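Local coordinates for protein K7 (Vaccinia virus WR, PDB 3JRV) that acts as a Bcl-2-like virulence factor that binds the host RNA helicase DDX3 and prevents IRF3 activation, and blocks NF-kappa-B activation by binding TRAF6 and IRAK2, at residues D18-C21 with S25-D28; Y54-K59 with I141-K146. All coordinates share one frame; numbering follows the deposited sequence. Where two conformers were deposited one is given.

Contact 1. Residues D18-C21 with S25-D28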
ATOM      1  N   ASP A  18      10.589  -8.493   9.935  1.00  8.46           N
ATOM      2  CA  ASP A  18       9.900  -8.159  11.168  1.00  9.54           C
ATOM      3  C   ASP A  18      10.249  -6.758  11.622  1.00 11.43           C
ATOM      4  O   ASP A  18       9.695  -6.314  12.610  1.00 12.25           O
ATOM      5  CB  ASP A  18      10.287  -9.112  12.295  1.00 10.86           C
ATOM      6  CG  ASP A  18       9.625 -10.493  12.158  1.00 12.31           C
ATOM      7  OD1 ASP A  18       8.737 -10.660  11.276  1.00 12.29           O
ATOM      8  OD2 ASP A  18      10.030 -11.450  12.873  1.00 17.25           O
ATOM      9  N   LYS A  19      11.135  -6.084  10.902  1.00 11.16           N
ATOM     10  CA  LYS A  19      11.677  -4.769  11.331  1.00 15.28           C
ATOM     11  C   LYS A  19      11.847  -3.891  10.108  1.00 12.91           C
ATOM     12  O   LYS A  19      12.103  -4.403   9.011  1.00 14.02           O
ATOM     13  CB  LYS A  19      13.134  -4.968  11.917  1.00 14.25           C
ATOM     14  CG  LYS A  19      13.344  -5.910  13.093  1.00 19.57           C
ATOM     15  CD  LYS A  19      12.713  -5.375  14.341  1.00 20.74           C
ATOM     16  CE  LYS A  19      12.946  -6.311  15.532  1.00 23.86           C
ATOM     17  NZ  LYS A  19      12.546  -5.543  16.742  1.00 19.01           N
ATOM     18  N   ILE A  20      11.841  -2.565  10.284  1.00 12.67           N
ATOM     19  CA  ILE A  20      12.457  -1.657   9.309  1.00 12.23           C
ATOM     20  C   ILE A  20      13.091  -0.508  10.073  1.00 14.98           C
ATOM     21  O   ILE A  20      12.442   0.141  10.903  1.00 16.65           O
ATOM     22  CB  ILE A  20      11.460  -1.082   8.272  1.00 14.12           C
ATOM     23  CG1 ILE A  20      12.173  -0.156   7.284  1.00 17.54           C
ATOM     24  CG2 ILE A  20      10.253  -0.362   8.961  1.00 15.53           C
ATOM     25  CD1 ILE A  20      11.485  -0.050   5.957  1.00 19.24           C
ATOM     26  N   CYS A  21      14.333  -0.222   9.739  1.00 17.17           N
ATOM     27  CA  CYS A  21      15.010   0.859  10.457  1.00 21.70           C
ATOM     28  C   CYS A  21      15.889   1.710   9.566  1.00 19.19           C
ATOM     29  O   CYS A  21      16.893   2.286  10.033  1.00 19.59           O
ATOM     30  CB  CYS A  21      15.832   0.282  11.603  1.00 28.68           C
ATOM     31  SG  CYS A  21      17.088  -0.781  10.928  1.00 45.91           S
ATOM     32  N   SER A  25      14.381   3.266   2.929  1.00 14.62           N
ATOM     33  CA  SER A  25      13.703   2.069   2.415  1.00 12.74           C
ATOM     34  C   SER A  25      12.184   2.183   2.438  1.00 10.94           C
ATOM     35  O   SER A  25      11.497   1.295   1.968  1.00 11.63           O
ATOM     36  CB  SER A  25      14.138   0.824   3.198  1.00 12.77           C
ATOM     37  OG  SER A  25      15.487   0.536   2.883  1.00 19.34           O
ATOM     38  N   ILE A  26      11.670   3.278   2.993  1.00 10.58           N
ATOM     39  CA  ILE A  26      10.247   3.384   3.251  1.00  9.13           C
ATOM     40  C   ILE A  26       9.423   3.433   1.960  1.00  8.83           C
ATOM     41  O   ILE A  26       8.406   2.731   1.857  1.00  9.25           O
ATOM     42  CB  ILE A  26       9.922   4.594   4.180  1.00  9.06           C
ATOM     43  CG1 ILE A  26      10.329   4.275   5.613  1.00 10.27           C
ATOM     44  CG2 ILE A  26       8.426   4.954   4.131  1.00 11.08           C
ATOM     45  CD1 ILE A  26       9.405   3.292   6.372  1.00 12.70           C
ATOM     46  N   ILE A  27       9.857   4.231   0.994  1.00  9.01           N
ATOM     47  CA  ILE A  27       9.132   4.291  -0.298  1.00  9.04           C
ATOM     48  C   ILE A  27       9.133   2.923  -0.985  1.00  9.41           C
ATOM     49  O   ILE A  27       8.091   2.471  -1.500  1.00 10.27           O
ATOM     50  CB  ILE A  27       9.682   5.405  -1.213  1.00 11.36           C
ATOM     51  CG1 ILE A  27       9.320   6.749  -0.586  1.00 12.78           C
ATOM     52  CG2 ILE A  27       9.079   5.314  -2.646  1.00 13.66           C
ATOM     53  CD1 ILE A  27       9.833   7.977  -1.360  1.00 17.24           C
ATOM     54  N   ASP A  28      10.294   2.272  -1.003  1.00  9.96           N
ATOM     55  CA  ASP A  28      10.376   0.946  -1.630  1.00  9.29           C
ATOM     56  C   ASP A  28       9.429  -0.021  -0.933  1.00  8.60           C
ATOM     57  O   ASP A  28       8.768  -0.852  -1.597  1.00  9.08           O
ATOM     58  CB  ASP A  28      11.802   0.385  -1.556  1.00 10.22           C
ATOM     59  CG  ASP A  28      12.782   1.132  -2.435  1.00 14.04           C
ATOM     60  OD1 ASP A  28      12.405   1.697  -3.495  1.00 18.99           O
ATOM     61  OD2 ASP A  28      13.952   1.234  -2.012  1.00 24.33           O
TER
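Ile-20 makes a small, buried apolar contact with Ser-25 and Ile-26, where the loop 18-21 folds back against the start of helix 26-42 and the serine just before it. No hydrogen bond crosses between the two segments, and on the loop side one methyl group, CD1 of Ile-20, makes both close approaches. It lies 3.9 Å from CB of Ser-25, so the serine offers its methylene here rather than its hydroxyl. The same CD1 of Ile-20 also meets CD1 of Ile-26 at 4.0 Å, and the two isoleucine side chains cross at about a right angle. The long branch of Ile-20 is carried to this spot by an extended chain: CG1 is anti to the backbone N (chi1 -180°) and chi2 is again near trans at 154°. In the Bcl-2-like fold of the poxvirus family, a bundle of helices, Ile-20 lies where the loop, helix 26-42 and helix 134-148 meet, since it also packs on Leu-144, and Ile-26 on Leu-140 and Ile-141. Isoleucine suits this place because its side chain has no polar atom that burial would leave needing a partner. Around it the loop is polar: Asp-18 OD1 accepts a hydrogen bond from Arg-52 N, and Lys-19 NZ bonds Leu-148 O. Beyond the two segments, Asp-28 OD1 forms a salt bridge with a basic side chain of the bound DDX3 peptide.

Contact 2. Residues Y54-K59 with I141-K146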
ATOM      1  N   TYR A  54       4.937  -6.415   7.260  1.00  6.39           N
ATOM      2  CA  TYR A  54       3.729  -6.482   6.405  1.00  7.17           C
ATOM      3  C   TYR A  54       2.462  -6.572   7.231  1.00  7.55           C
ATOM      4  O   TYR A  54       1.479  -5.913   6.903  1.00  7.79           O
ATOM      5  CB  TYR A  54       3.809  -7.682   5.458  1.00  7.07           C
ATOM      6  CG  TYR A  54       4.424  -7.376   4.120  1.00  7.23           C
ATOM      7  CD1 TYR A  54       5.469  -6.475   3.971  1.00  7.25           C
ATOM      8  CD2 TYR A  54       4.043  -8.127   2.998  1.00  8.15           C
ATOM      9  CE1 TYR A  54       6.115  -6.287   2.729  1.00  7.97           C
ATOM     10  CE2 TYR A  54       4.626  -7.904   1.767  1.00  7.52           C
ATOM     11  CZ  TYR A  54       5.630  -6.977   1.613  1.00  7.78           C
ATOM     12  OH  TYR A  54       6.207  -6.892   0.373  1.00 11.15           O
ATOM     13  N   LYS A  55       2.453  -7.372   8.292  0.80  8.22           N
ATOM     14  CA  LYS A  55       1.245  -7.473   9.156  0.80  9.10           C
ATOM     15  C   LYS A  55       0.889  -6.087   9.716  0.80  8.31           C
ATOM     16  O   LYS A  55      -0.290  -5.736   9.782  0.80  7.44           O
ATOM     17  CB  LYS A  55       1.450  -8.519  10.263  0.80 10.33           C
ATOM     18  CG  LYS A  55       1.327  -9.942   9.690  0.80 14.92           C
ATOM     19  CD  LYS A  55       1.549 -10.989  10.753  0.80 23.06           C
ATOM     20  CE  LYS A  55       1.503 -12.374  10.138  0.80 25.35           C
ATOM     21  NZ  LYS A  55       2.267 -13.281  11.023  0.80 32.43           N
ATOM     22  N   GLU A  56       1.899  -5.298  10.129  1.00  7.39           N
ATOM     23  CA  GLU A  56       1.596  -3.949  10.613  1.00  8.68           C
ATOM     24  C   GLU A  56       0.960  -3.093   9.532  1.00  8.18           C
ATOM     25  O   GLU A  56      -0.008  -2.361   9.807  1.00  9.65           O
ATOM     26  CB  GLU A  56       2.854  -3.226  11.111  1.00 12.38           C
ATOM     27  CG  GLU A  56       3.208  -3.404  12.567  1.00 22.58           C
ATOM     28  CD  GLU A  56       2.053  -3.385  13.569  1.00 21.00           C
ATOM     29  OE1 GLU A  56       1.264  -2.409  13.768  1.00 22.69           O
ATOM     30  OE2 GLU A  56       2.058  -4.355  14.318  1.00 22.69           O
ATOM     31  N   LEU A  57       1.491  -3.168   8.305  1.00  7.39           N
ATOM     32  CA  LEU A  57       0.904  -2.405   7.183  1.00  7.17           C
ATOM     33  C   LEU A  57      -0.518  -2.877   6.916  1.00  8.73           C
ATOM     34  O   LEU A  57      -1.388  -2.033   6.601  1.00  8.39           O
ATOM     35  CB  LEU A  57       1.758  -2.507   5.897  1.00  8.13           C
ATOM     36  CG  LEU A  57       3.192  -1.953   6.110  1.00  5.41           C
ATOM     37  CD1 LEU A  57       3.972  -2.190   4.787  1.00  8.45           C
ATOM     38  CD2 LEU A  57       3.110  -0.480   6.402  1.00  9.22           C
HETATM   39  N   MSE A  58      -0.774  -4.184   7.063  1.00  7.02           N
HETATM   40  CA  MSE A  58      -2.124  -4.693   6.778  1.00  8.18           C
HETATM   41  C   MSE A  58      -3.161  -4.118   7.742  1.00  9.14           C
HETATM   42  O   MSE A  58      -4.352  -4.022   7.397  1.00  9.70           O
HETATM   43  CB  MSE A  58      -2.120  -6.232   6.845  1.00  9.07           C
HETATM   44  CG  MSE A  58      -1.317  -6.725   5.681  1.00 11.93           C
HETATM   45 SE   MSE A  58      -0.942  -8.634   5.772  0.70 23.33          SE
HETATM   46  CE  MSE A  58      -2.630  -9.030   5.089  1.00 21.27           C
ATOM     47  N   LYS A  59      -2.729  -3.787   8.969  1.00  8.30           N
ATOM     48  CA  LYS A  59      -3.643  -3.123   9.918  1.00  9.71           C
ATOM     49  C   LYS A  59      -4.163  -1.759   9.438  1.00  8.55           C
ATOM     50  O   LYS A  59      -5.182  -1.268   9.954  1.00 11.22           O
ATOM     51  CB  LYS A  59      -2.983  -2.952  11.292  1.00  9.31           C
ATOM     52  CG  LYS A  59      -2.763  -4.312  11.948  1.00 12.05           C
ATOM     53  CD  LYS A  59      -2.025  -4.197  13.272  1.00 18.48           C
ATOM     54  CE  LYS A  59      -1.432  -5.516  13.717  1.00 23.37           C
ATOM     55  NZ  LYS A  59      -0.825  -5.284  15.063  1.00 29.14           N
ATOM     56  N   ILE A 141       7.854   5.719   9.547  1.00  9.78           N
ATOM     57  CA  ILE A 141       8.934   4.886  10.117  1.00 10.34           C
ATOM     58  C   ILE A 141       8.958   4.960  11.644  1.00 11.07           C
ATOM     59  O   ILE A 141       9.204   3.961  12.294  1.00 11.40           O
ATOM     60  CB  ILE A 141      10.316   5.192   9.537  1.00 10.46           C
ATOM     61  CG1 ILE A 141      11.286   4.097   9.987  1.00 12.85           C
ATOM     62  CG2 ILE A 141      10.805   6.579   9.948  1.00 11.87           C
ATOM     63  CD1 ILE A 141      12.563   4.106   9.145  1.00 14.98           C
ATOM     64  N   LEU A 142       8.627   6.123  12.215  1.00 10.31           N
ATOM     65  CA  LEU A 142       8.605   6.219  13.683  1.00 12.25           C
ATOM     66  C   LEU A 142       7.489   5.332  14.244  1.00 10.53           C
ATOM     67  O   LEU A 142       7.640   4.692  15.271  1.00 11.44           O
ATOM     68  CB  LEU A 142       8.402   7.686  14.130  1.00 11.75           C
ATOM     69  CG  LEU A 142       9.606   8.544  13.741  1.00 20.27           C
ATOM     70  CD1 LEU A 142       9.370  10.011  14.014  1.00 21.75           C
ATOM     71  CD2 LEU A 142      10.949   8.015  14.316  1.00 21.28           C
ATOM     72  N   PHE A 143       6.339   5.334  13.558  1.00 10.11           N
ATOM     73  CA  PHE A 143       5.233   4.508  13.988  1.00  8.91           C
ATOM     74  C   PHE A 143       5.614   3.020  13.928  1.00  8.89           C
ATOM     75  O   PHE A 143       5.338   2.259  14.857  1.00 10.24           O
ATOM     76  CB  PHE A 143       3.994   4.790  13.133  1.00  9.11           C
ATOM     77  CG  PHE A 143       2.862   3.868  13.425  1.00  9.47           C
ATOM     78  CD1 PHE A 143       1.943   4.142  14.451  1.00 14.51           C
ATOM     79  CD2 PHE A 143       2.684   2.723  12.643  1.00 10.96           C
ATOM     80  CE1 PHE A 143       0.868   3.277  14.724  1.00 15.08           C
ATOM     81  CE2 PHE A 143       1.597   1.837  12.918  1.00 10.82           C
ATOM     82  CZ  PHE A 143       0.708   2.112  13.963  1.00 16.18           C
ATOM     83  N   LEU A 144       6.182   2.609  12.786  1.00  8.36           N
ATOM     84  CA  LEU A 144       6.529   1.210  12.634  1.00  9.52           C
ATOM     85  C   LEU A 144       7.607   0.794  13.640  1.00  9.39           C
ATOM     86  O   LEU A 144       7.495  -0.282  14.225  1.00  9.79           O
ATOM     87  CB  LEU A 144       7.005   0.926  11.209  1.00  9.78           C
ATOM     88  CG  LEU A 144       5.908   1.118  10.152  1.00 10.08           C
ATOM     89  CD1 LEU A 144       6.562   1.014   8.757  1.00 11.10           C
ATOM     90  CD2 LEU A 144       4.833   0.038  10.327  1.00 13.27           C
ATOM     91  N   GLU A 145       8.621   1.640  13.874  1.00  9.25           N
ATOM     92  CA  GLU A 145       9.652   1.291  14.872  1.00 11.36           C
ATOM     93  C   GLU A 145       9.047   1.120  16.258  1.00 12.10           C
ATOM     94  O   GLU A 145       9.347   0.184  16.993  1.00 13.63           O
ATOM     95  CB  GLU A 145      10.780   2.338  14.856  1.00 10.03           C
ATOM     96  CG  GLU A 145      11.610   2.254  13.540  1.00 12.80           C
ATOM     97  CD  GLU A 145      12.623   3.362  13.348  1.00 13.92           C
ATOM     98  OE1 GLU A 145      12.395   4.512  13.794  1.00 16.36           O
ATOM     99  OE2 GLU A 145      13.611   3.098  12.627  1.00 19.09           O
ATOM    100  N   LYS A 146       8.130   2.013  16.614  1.00 13.41           N
ATOM    101  CA  LYS A 146       7.499   1.890  17.908  1.00 15.15           C
ATOM    102  C   LYS A 146       6.681   0.583  18.057  1.00 15.31           C
ATOM    103  O   LYS A 146       6.771  -0.105  19.059  1.00 17.53           O
ATOM    104  CB  LYS A 146       6.672   3.152  18.189  1.00 17.73           C
ATOM    105  CG  LYS A 146       5.569   2.931  19.222  1.00 26.27           C
ATOM    106  CD  LYS A 146       4.553   4.064  19.231  1.00 38.03           C
ATOM    107  CE  LYS A 146       3.788   4.173  17.895  1.00 42.08           C
ATOM    108  NZ  LYS A 146       3.322   5.593  17.666  1.00 40.18           N
TER
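Glu-56 and Leu-144 form the nearest pair in this helix-to-helix contact of the Bcl-2-like fold, in which helix 52-58 packs beside the C-terminal helix 134-148. Glu-56 touches with its aliphatic stem: CB lies 3.9 Å from CD2 of Leu-144. That same leucine methyl is 4.3 Å from CD2 of Leu-57, so one branch of Leu-144 reaches two successive residues of the facing helix. A forked leucine suits this position because its other methyl, CD1, is left to meet Ile-20 of the early loop. Phe-143 adds a looser touch, its CE2 4.3 Å from OE1 of Glu-56, which meets the ring obliquely. The short segments pass with their axes 11.0 Å apart at 117°, so only a few side chains bridge them, and no hydrogen bond does. In the second shell, Leu-57 rests on Leu-29 and Tyr-33 of helix 26-42, while the ring of Phe-143 meets that of Phe-99. Glutamate can serve here because its methylene part packs while its charge is turned along its own helix: the chain bends at chi2 (-41°), and OE2 forms a salt bridge with Lys-59, whose NZ stands 3.1 Å from it, above the carboxylate plane.

How the contacts relate
The two contacts lie side by side in the single Bcl-2-like domain, their centres about 9 Å apart and on the same side of the chain's centre. Along the sequence they are in series: contact 1 closes locally at the start of helix 26-42, and contact 2 then pairs the next helix, 52-58, with helix 134-148 some eighty residues later. Helix 134-148, which supplies one side of contact 2, also packs against contact 1: Cys-21 CA lies 3.4 Å from Glu-145 OE2, and Ile-20 O lies 3.5 Å from Glu-145 CG, both as plain packing. The C-terminal helix is thus held by the early loop, helix 26-42 and helix 52-58.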